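PDB 6N2C: tapirin from Caldicellulosiruptor hydrothermalis, which probably binds cellulose, serving as an adhesion protein of an extremely thermophilic bacterium through a zinc-containing beta-helix domain. Local coordinates for residues N179-T184 against N459-N464; N219-D224 against G242-V247; A349-V354 against A371-L376. All blocks are in the same frame, centred on the assembly; numbering follows the deposited sequence. Where two conformers were deposited one is given.

Interaction 1: N179-T184 against N459-N464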
loop_
_atom_site.group_PDB
_atom_site.type_symbol
_atom_site.label_atom_id
_atom_site.label_comp_id
_atom_site.label_asym_id
_atom_site.label_seq_id
_atom_site.Cartn_x
_atom_site.Cartn_y
_atom_site.Cartn_z
ATOM N N ASN A 179 4.698 17.968 3.691
ATOM C CA ASN A 179 6.073 17.514 3.449
ATOM C C ASN A 179 6.230 16.609 2.207
ATOM O O ASN A 179 7.326 16.478 1.718
ATOM C CB ASN A 179 6.697 16.717 4.550
ATOM C CG ASN A 179 6.883 17.491 5.846
ATOM O OD1 ASN A 179 6.642 16.917 6.912
ATOM N ND2 ASN A 179 7.316 18.681 5.796
ATOM N N ILE A 180 5.162 16.014 1.707
ATOM C CA ILE A 180 5.226 15.277 0.435
ATOM C C ILE A 180 5.843 16.131 -0.695
ATOM O O ILE A 180 6.481 15.612 -1.604
ATOM C CB ILE A 180 3.865 14.623 0.124
ATOM C CG1 ILE A 180 3.729 13.354 1.017
ATOM C CG2 ILE A 180 3.742 14.217 -1.309
ATOM C CD1 ILE A 180 2.272 12.855 1.144
ATOM N N PHE A 181 5.583 17.459 -0.633
ATOM C CA PHE A 181 6.022 18.365 -1.691
ATOM C C PHE A 181 7.318 19.037 -1.356
ATOM O O PHE A 181 7.788 19.845 -2.165
ATOM C CB PHE A 181 4.968 19.437 -1.897
ATOM C CG PHE A 181 3.623 18.856 -2.189
ATOM C CD1 PHE A 181 3.308 18.363 -3.422
ATOM C CD2 PHE A 181 2.696 18.698 -1.150
ATOM C CE1 PHE A 181 2.081 17.778 -3.637
ATOM C CE2 PHE A 181 1.478 18.140 -1.374
ATOM C CZ PHE A 181 1.164 17.665 -2.613
ATOM N N ASP A 182 7.924 18.676 -0.238
ATOM C CA ASP A 182 9.226 19.181 0.170
ATOM C C ASP A 182 10.298 18.116 0.047
ATOM O O ASP A 182 10.460 17.218 0.935
ATOM C CB ASP A 182 9.129 19.703 1.576
ATOM C CG ASP A 182 10.414 20.323 2.087
ATOM O OD1 ASP A 182 11.483 20.070 1.529
ATOM O OD2 ASP A 182 10.319 21.029 3.189
ATOM N N PHE A 183 11.111 18.254 -1.022
ATOM C CA PHE A 183 12.117 17.212 -1.267
ATOM C C PHE A 183 13.316 17.237 -0.377
ATOM O O PHE A 183 14.253 16.445 -0.566
ATOM C CB PHE A 183 12.344 17.029 -2.790
ATOM C CG PHE A 183 11.202 16.370 -3.445
ATOM C CD1 PHE A 183 11.159 14.976 -3.505
ATOM C CD2 PHE A 183 10.083 17.120 -3.796
ATOM C CE1 PHE A 183 10.020 14.365 -3.977
ATOM C CE2 PHE A 183 8.965 16.518 -4.314
ATOM C CZ PHE A 183 8.962 15.083 -4.342
ATOM N N THR A 184 13.358 18.123 0.642
ATOM C CA THR A 184 14.360 17.993 1.660
ATOM C C THR A 184 13.933 16.975 2.784
ATOM O O THR A 184 14.704 16.791 3.793
ATOM C CB THR A 184 14.706 19.322 2.388
ATOM O OG1 THR A 184 13.592 19.746 3.162
ATOM C CG2 THR A 184 15.115 20.376 1.354
ATOM N N ASN A 459 0.190 15.855 -13.022
ATOM C CA ASN A 459 1.449 15.895 -13.749
ATOM C C ASN A 459 2.437 16.915 -13.126
ATOM O O ASN A 459 3.594 16.918 -13.464
ATOM C CB ASN A 459 1.216 16.234 -15.232
ATOM C CG ASN A 459 0.188 15.331 -15.895
ATOM O OD1 ASN A 459 0.227 14.128 -15.733
ATOM N ND2 ASN A 459 -0.733 15.934 -16.673
ATOM N N THR A 460 1.975 17.781 -12.244
ATOM C CA THR A 460 2.834 18.620 -11.478
ATOM C C THR A 460 3.710 17.842 -10.487
ATOM O O THR A 460 4.732 18.361 -10.049
ATOM C CB THR A 460 2.033 19.685 -10.696
ATOM O OG1 THR A 460 0.917 19.085 -10.017
ATOM C CG2 THR A 460 1.489 20.761 -11.618
ATOM N N PHE A 461 3.325 16.609 -10.122
ATOM C CA PHE A 461 4.129 15.926 -9.089
ATOM C C PHE A 461 5.004 14.888 -9.679
ATOM O O PHE A 461 4.512 13.980 -10.348
ATOM C CB PHE A 461 3.191 15.286 -8.039
ATOM C CG PHE A 461 3.940 14.696 -6.894
ATOM C CD1 PHE A 461 4.326 15.483 -5.796
ATOM C CD2 PHE A 461 4.261 13.338 -6.872
ATOM C CE1 PHE A 461 5.044 14.940 -4.772
ATOM C CE2 PHE A 461 4.947 12.806 -5.792
ATOM C CZ PHE A 461 5.355 13.569 -4.744
ATOM N N PRO A 462 6.300 14.912 -9.426
ATOM C CA PRO A 462 7.009 15.716 -8.425
ATOM C C PRO A 462 7.752 16.937 -9.010
ATOM O O PRO A 462 8.428 17.688 -8.271
ATOM C CB PRO A 462 7.972 14.695 -7.883
ATOM C CG PRO A 462 8.399 13.902 -9.097
ATOM C CD PRO A 462 7.093 13.755 -9.845
ATOM N N THR A 463 7.700 17.071 -10.335
ATOM C CA THR A 463 8.621 18.054 -10.943
ATOM C C THR A 463 8.365 19.538 -10.680
ATOM O O THR A 463 9.278 20.326 -10.965
ATOM C CB THR A 463 8.790 17.848 -12.488
ATOM O OG1 THR A 463 7.555 18.085 -13.122
ATOM C CG2 THR A 463 9.298 16.501 -12.813
ATOM N N ASN A 464 7.201 19.971 -10.169
ATOM C CA ASN A 464 7.086 21.295 -9.701
ATOM C C ASN A 464 8.093 21.611 -8.610
ATOM O O ASN A 464 8.517 22.759 -8.470
ATOM C CB ASN A 464 5.669 21.618 -9.160
ATOM C CG ASN A 464 4.735 22.119 -10.227
ATOM O OD1 ASN A 464 4.779 21.686 -11.398
ATOM N ND2 ASN A 464 3.715 22.960 -9.766
#
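Phe461 pushes its ring between Ile180, Phe181 and Phe183, making an aromatic cluster of three phenylalanines that pins the loop after helix 451-457 to the chain leading into strand 186-190, the first strand of the beta-helix in chain order. No hydrogen bond joins 179-184 to 459-464, and the contact is apolar and largely buried. Among the rings, Phe181 and Phe461 are almost perpendicular, with planes at 87°, and meet obliquely through CE1 of Phe181 and CD1 of Phe461, 3.9 Å apart. Phe183 is less steeply turned, 41° between planes, and brings its CZ to within 3.9 Å of Phe461 CZ. Phe461 reaches this position because its CG lies anti to the backbone N (chi1 -174°), which sends the ring out across the gap.

Aliphatic groups fill in around the rings. Ile180 CG2 rests 3.8 Å from Phe461 CE1, the two side chains crossing at about a right angle. Pro462, which follows a cis peptide bond, lays its CB over the centre of one face of the Phe461 ring and also touches Phe183 CZ at 3.7 Å. Beyond the pair, Tyr186 stacks on Phe183, and Ile233 of strand 231-234 touches both Ile180 and Phe461. Ile180 O, which is also hydrogen-bonded to Tyr186 OH, lies in the plane of the Phe461 ring at its edge, 3.5 Å from CE1.

Interaction 2: N219-D224 against G242-V247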
loop_
_atom_site.group_PDB
_atom_site.type_symbol
_atom_site.label_atom_id
_atom_site.label_comp_id
_atom_site.label_asym_id
_atom_site.label_seq_id
_atom_site.Cartn_x
_atom_site.Cartn_y
_atom_site.Cartn_z
ATOM N N ASN A 219 16.327 -12.968 4.845
ATOM C CA ASN A 219 16.685 -14.293 5.347
ATOM C C ASN A 219 17.626 -14.177 6.521
ATOM O O ASN A 219 17.881 -15.160 7.173
ATOM C CB ASN A 219 17.333 -15.161 4.199
ATOM C CG ASN A 219 18.353 -14.382 3.341
ATOM O OD1 ASN A 219 19.367 -13.904 3.871
ATOM N ND2 ASN A 219 18.062 -14.224 2.017
ATOM N N ASN A 220 18.126 -12.977 6.784
ATOM C CA ASN A 220 19.090 -12.686 7.834
ATOM C C ASN A 220 19.081 -11.154 8.131
ATOM O O ASN A 220 20.108 -10.490 8.027
ATOM C CB ASN A 220 20.494 -13.150 7.394
ATOM C CG ASN A 220 21.548 -12.987 8.498
ATOM O OD1 ASN A 220 21.225 -13.000 9.674
ATOM N ND2 ASN A 220 22.809 -12.824 8.104
ATOM N N ARG A 221 17.897 -10.611 8.445
ATOM C CA ARG A 221 17.719 -9.165 8.633
ATOM C C ARG A 221 17.620 -8.959 10.168
ATOM O O ARG A 221 16.676 -9.499 10.814
ATOM C CB ARG A 221 16.484 -8.632 7.902
ATOM C CG ARG A 221 16.407 -7.123 7.846
ATOM C CD ARG A 221 14.985 -6.583 7.809
ATOM N NE ARG A 221 14.121 -6.967 8.944
ATOM C CZ ARG A 221 13.083 -7.822 8.927
ATOM N NH1 ARG A 221 12.410 -8.063 10.041
ATOM N NH2 ARG A 221 12.699 -8.444 7.828
ATOM N N PRO A 222 18.608 -8.242 10.757
ATOM C CA PRO A 222 18.591 -8.046 12.235
ATOM C C PRO A 222 17.467 -7.091 12.710
ATOM O O PRO A 222 16.933 -7.327 13.784
ATOM C CB PRO A 222 19.981 -7.478 12.538
ATOM C CG PRO A 222 20.380 -6.770 11.266
ATOM C CD PRO A 222 19.707 -7.493 10.109
ATOM N N GLY A 223 17.109 -6.067 11.905
ATOM C CA GLY A 223 15.987 -5.128 12.191
ATOM C C GLY A 223 14.607 -5.724 12.526
ATOM O O GLY A 223 14.221 -6.814 12.055
ATOM N N ASP A 224 13.879 -5.017 13.386
ATOM C CA ASP A 224 12.428 -5.099 13.508
ATOM C C ASP A 224 11.698 -4.932 12.113
ATOM O O ASP A 224 10.687 -5.566 11.854
ATOM C CB ASP A 224 11.980 -3.966 14.474
ATOM C CG ASP A 224 10.453 -3.823 14.615
ATOM O OD1 ASP A 224 9.644 -4.176 13.700
ATOM O OD2 ASP A 224 10.059 -3.305 15.680
ATOM N N GLY A 242 9.460 -9.252 -1.354
ATOM C CA GLY A 242 10.285 -10.428 -1.668
ATOM C C GLY A 242 10.192 -11.619 -0.756
ATOM O O GLY A 242 10.514 -12.769 -1.157
ATOM N N GLY A 243 9.715 -11.390 0.443
ATOM C CA GLY A 243 9.549 -12.415 1.477
ATOM C C GLY A 243 10.105 -12.081 2.816
ATOM O O GLY A 243 11.229 -11.567 2.905
ATOM N N ASN A 244 9.292 -12.301 3.859
ATOM C CA ASN A 244 9.678 -11.983 5.215
ATOM C C ASN A 244 10.063 -10.474 5.413
ATOM O O ASN A 244 10.824 -10.136 6.341
ATOM C CB ASN A 244 10.800 -12.883 5.687
ATOM C CG ASN A 244 10.940 -12.903 7.163
ATOM O OD1 ASN A 244 9.972 -12.996 7.919
ATOM N ND2 ASN A 244 12.186 -12.858 7.599
ATOM N N ASN A 245 9.469 -9.621 4.577
ATOM C CA ASN A 245 9.726 -8.147 4.648
ATOM C C ASN A 245 8.659 -7.559 5.513
ATOM O O ASN A 245 7.414 -7.914 5.375
ATOM C CB ASN A 245 9.608 -7.519 3.305
ATOM C CG ASN A 245 10.555 -8.106 2.265
ATOM O OD1 ASN A 245 10.127 -8.366 1.163
ATOM N ND2 ASN A 245 11.848 -8.234 2.566
ATOM N N LYS A 246 9.048 -6.593 6.364
ATOM C CA LYS A 246 8.110 -5.936 7.282
ATOM C C LYS A 246 8.165 -4.409 7.025
ATOM O O LYS A 246 9.195 -3.779 7.320
ATOM C CB LYS A 246 8.415 -6.255 8.735
ATOM C CG LYS A 246 8.811 -7.722 9.060
ATOM C CD LYS A 246 7.743 -8.738 8.819
ATOM C CE LYS A 246 8.275 -10.139 9.110
ATOM N NZ LYS A 246 7.136 -11.089 9.227
ATOM N N VAL A 247 7.075 -3.856 6.521
ATOM C CA VAL A 247 7.038 -2.439 6.000
ATOM C C VAL A 247 6.029 -1.713 6.856
ATOM O O VAL A 247 4.910 -2.185 7.043
ATOM C CB VAL A 247 6.662 -2.395 4.547
ATOM C CG1 VAL A 247 6.453 -0.943 4.046
ATOM C CG2 VAL A 247 7.758 -3.034 3.700
#
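Arg221 reaches across from the 219-224 loop and gives one hydrogen bond to the turn before strand 246-249: its NH2 meets Asn244 O at 2.9 Å. The acceptor lies in the guanidinium plane and the nitrogen in the carbonyl plane, yet the bond is bent, with 133° at the hydrogen. Beside it, NH1 lies 3.7 Å from Lys246 CG, the two side chains crossing at about a right angle. Lys246 CB also approaches the backbone of the loop, 3.9 Å from Asp224 O.

The guanidinium is positioned from its own loop. NE and NH1 grip Gly223 O side-on, at 3.1 Å and 3.0 Å, both from one face of that carbonyl; the bend of the arginine chain at chi3 (58°) helps turn the group back toward this oxygen.

The turn is braced in the next shell. Asn245 OD1 takes the backbone N-H groups of Gly242, at 2.8 Å, and Gly243. Asp218 links both sides: its OD2 receives Arg221 NH2 in a salt bridge and also Asn245 ND2, which is shared with Arg216 O, while its backbone O accepts from Asn244 ND2. Lys246 bends at chi2, and its NZ continues to Asn265 O on the next coil.

Arg221 thus ties two successive coils of the beta-helix together through their loops. All three of its guanidinium nitrogens are engaged, two by Gly223 O and the third by Asn244 O and the carboxylate of Asp218, which probably balances the positive charge locally.

Interaction 3: A349-V354 against A371-L376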
loop_
_atom_site.group_PDB
_atom_site.type_symbol
_atom_site.label_atom_id
_atom_site.label_comp_id
_atom_site.label_asym_id
_atom_site.label_seq_id
_atom_site.Cartn_x
_atom_site.Cartn_y
_atom_site.Cartn_z
ATOM N N ALA A 349 -16.157 -10.105 10.637
ATOM C CA ALA A 349 -16.472 -8.712 10.891
ATOM C C ALA A 349 -17.031 -8.483 12.255
ATOM O O ALA A 349 -17.863 -9.268 12.753
ATOM C CB ALA A 349 -17.412 -8.158 9.838
ATOM N N ASP A 350 -16.606 -7.395 12.861
ATOM C CA ASP A 350 -17.001 -7.064 14.230
ATOM C C ASP A 350 -18.194 -6.162 14.249
ATOM O O ASP A 350 -18.821 -5.861 13.218
ATOM C CB ASP A 350 -15.790 -6.435 14.971
ATOM C CG ASP A 350 -14.585 -7.356 15.084
ATOM O OD1 ASP A 350 -14.694 -8.606 15.066
ATOM O OD2 ASP A 350 -13.472 -6.801 15.186
ATOM N N VAL A 351 -18.587 -5.764 15.455
ATOM C CA VAL A 351 -19.744 -4.860 15.653
ATOM C C VAL A 351 -19.786 -3.602 14.773
ATOM O O VAL A 351 -18.783 -2.947 14.569
ATOM C CB VAL A 351 -19.855 -4.442 17.155
ATOM C CG1 VAL A 351 -18.596 -3.684 17.617
ATOM C CG2 VAL A 351 -21.095 -3.614 17.434
ATOM N N GLY A 352 -20.967 -3.254 14.282
ATOM C CA GLY A 352 -21.168 -2.043 13.551
ATOM C C GLY A 352 -20.706 -1.937 12.090
ATOM O O GLY A 352 -20.809 -0.876 11.451
ATOM N N THR A 353 -20.164 -3.013 11.580
ATOM C CA THR A 353 -19.661 -3.068 10.257
ATOM C C THR A 353 -20.752 -3.135 9.216
ATOM O O THR A 353 -21.871 -3.659 9.468
ATOM C CB THR A 353 -18.692 -4.269 10.132
ATOM O OG1 THR A 353 -19.324 -5.492 10.583
ATOM C CG2 THR A 353 -17.462 -4.036 10.956
ATOM N N VAL A 354 -20.455 -2.599 8.034
ATOM C CA VAL A 354 -21.379 -2.636 6.912
ATOM C C VAL A 354 -20.570 -2.997 5.673
ATOM O O VAL A 354 -19.480 -2.503 5.509
ATOM C CB VAL A 354 -22.061 -1.215 6.709
ATOM C CG1 VAL A 354 -23.014 -1.232 5.559
ATOM C CG2 VAL A 354 -22.782 -0.817 7.975
ATOM N N ALA A 371 -20.034 -12.698 10.551
ATOM C CA ALA A 371 -20.278 -11.240 10.742
ATOM C C ALA A 371 -21.631 -11.012 11.342
ATOM O O ALA A 371 -22.471 -10.360 10.742
ATOM C CB ALA A 371 -20.147 -10.523 9.396
ATOM N N PRO A 372 -21.852 -11.543 12.566
ATOM C CA PRO A 372 -23.238 -11.650 13.050
ATOM C C PRO A 372 -23.939 -10.321 13.258
ATOM O O PRO A 372 -25.149 -10.306 13.275
ATOM C CB PRO A 372 -23.065 -12.416 14.380
ATOM C CG PRO A 372 -21.696 -11.965 14.838
ATOM C CD PRO A 372 -20.901 -12.067 13.557
ATOM N N ASP A 373 -23.207 -9.197 13.429
ATOM C CA ASP A 373 -23.803 -7.871 13.531
ATOM C C ASP A 373 -23.821 -7.060 12.234
ATOM O O ASP A 373 -24.248 -5.867 12.210
ATOM C CB ASP A 373 -23.121 -6.999 14.639
ATOM C CG ASP A 373 -23.920 -5.767 14.977
ATOM O OD1 ASP A 373 -25.192 -5.892 15.100
ATOM O OD2 ASP A 373 -23.382 -4.629 15.063
ATOM N N THR A 374 -23.443 -7.685 11.131
ATOM C CA THR A 374 -23.179 -6.887 9.923
ATOM C C THR A 374 -24.375 -6.849 9.041
ATOM O O THR A 374 -25.052 -7.915 8.849
ATOM C CB THR A 374 -21.961 -7.481 9.173
ATOM O OG1 THR A 374 -20.835 -7.498 10.017
ATOM C CG2 THR A 374 -21.601 -6.746 7.831
ATOM N N VAL A 375 -24.581 -5.666 8.410
ATOM C CA VAL A 375 -25.501 -5.519 7.354
ATOM C C VAL A 375 -24.758 -5.548 6.015
ATOM O O VAL A 375 -23.775 -4.816 5.858
ATOM C CB VAL A 375 -26.288 -4.210 7.504
ATOM C CG1 VAL A 375 -27.325 -4.089 6.422
ATOM C CG2 VAL A 375 -26.917 -4.134 8.886
ATOM N N LEU A 376 -25.231 -6.336 5.064
ATOM C CA LEU A 376 -24.674 -6.422 3.732
ATOM C C LEU A 376 -25.690 -5.915 2.708
ATOM O O LEU A 376 -26.867 -6.357 2.703
ATOM C CB LEU A 376 -24.229 -7.840 3.411
ATOM C CG LEU A 376 -23.168 -8.322 4.425
ATOM C CD1 LEU A 376 -23.813 -9.143 5.511
ATOM C CD2 LEU A 376 -22.049 -9.096 3.786
HETATM O O HOH W 1 -20.599 -8.512 12.811
HETATM O O HOH W 2 -23.601 -3.382 11.492
#
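Successive coils of the parallel beta-helix meet here at a corner, where Ala349-Val354 turns between strands 346-349 and 354-356 and Ala371-Leu376 makes the equivalent bend one coil on. The bends differ in shape: Asp350 to Thr353 is a type II beta turn, Ala371 to Thr374 a type I. After the corner Val354 and Val375 form a parallel bridge, their side chains on the same face.

Asp373 fastens the outside of the bend. Its CG stands anti to the backbone N (chi1 -167°), which carries OD2 to Gly352 N at 2.9 Å; the bond is fairly straight, 163° at the hydrogen, and uses the anti lone pair. In the conformer given, Val351 runs alongside Asp373, pointing the same way, with CG2 against OD2. The other oxygen, OD1, makes a salt bridge with Lys392 of the following coil.

Inside, Ala349 CB packs on Ala371 CB at 3.6 Å and touches Thr374 OG1. Thr353 and Thr374 bring their OG1 atoms to 2.6 Å, and Thr353 OG1 donates to Asp350 O of its own turn, in that carbonyl's plane.

Where the backbones part at the corner, two waters span the gap. One donates to Ala349 O, accepts from Asp373 N and is also hydrogen-bonded to Thr374 OG1; the other donates to both Thr353 O and Asp373 O, 2.7 Å from each oxygen.

Overall arrangement
Interactions 2 and 3 both join neighbouring coils of the same beta-helix, at places whose centres lie about 35 Å apart; interaction 2 closes before interaction 3 opens along the chain. Interaction 1 instead brings together segments 275 residues apart, spanning both of them in sequence, and packs loops against the side of the beta-helix. Its centre is about 30 Å from that of interaction 2 and about 40 Å from that of interaction 3, which lies across the chain's centre from it. None of the three touches another. The zinc site of His530, Asp532 and Glu551 is nearest interaction 2, where the Arg221 side chain comes within about 10 Å of that of Glu551.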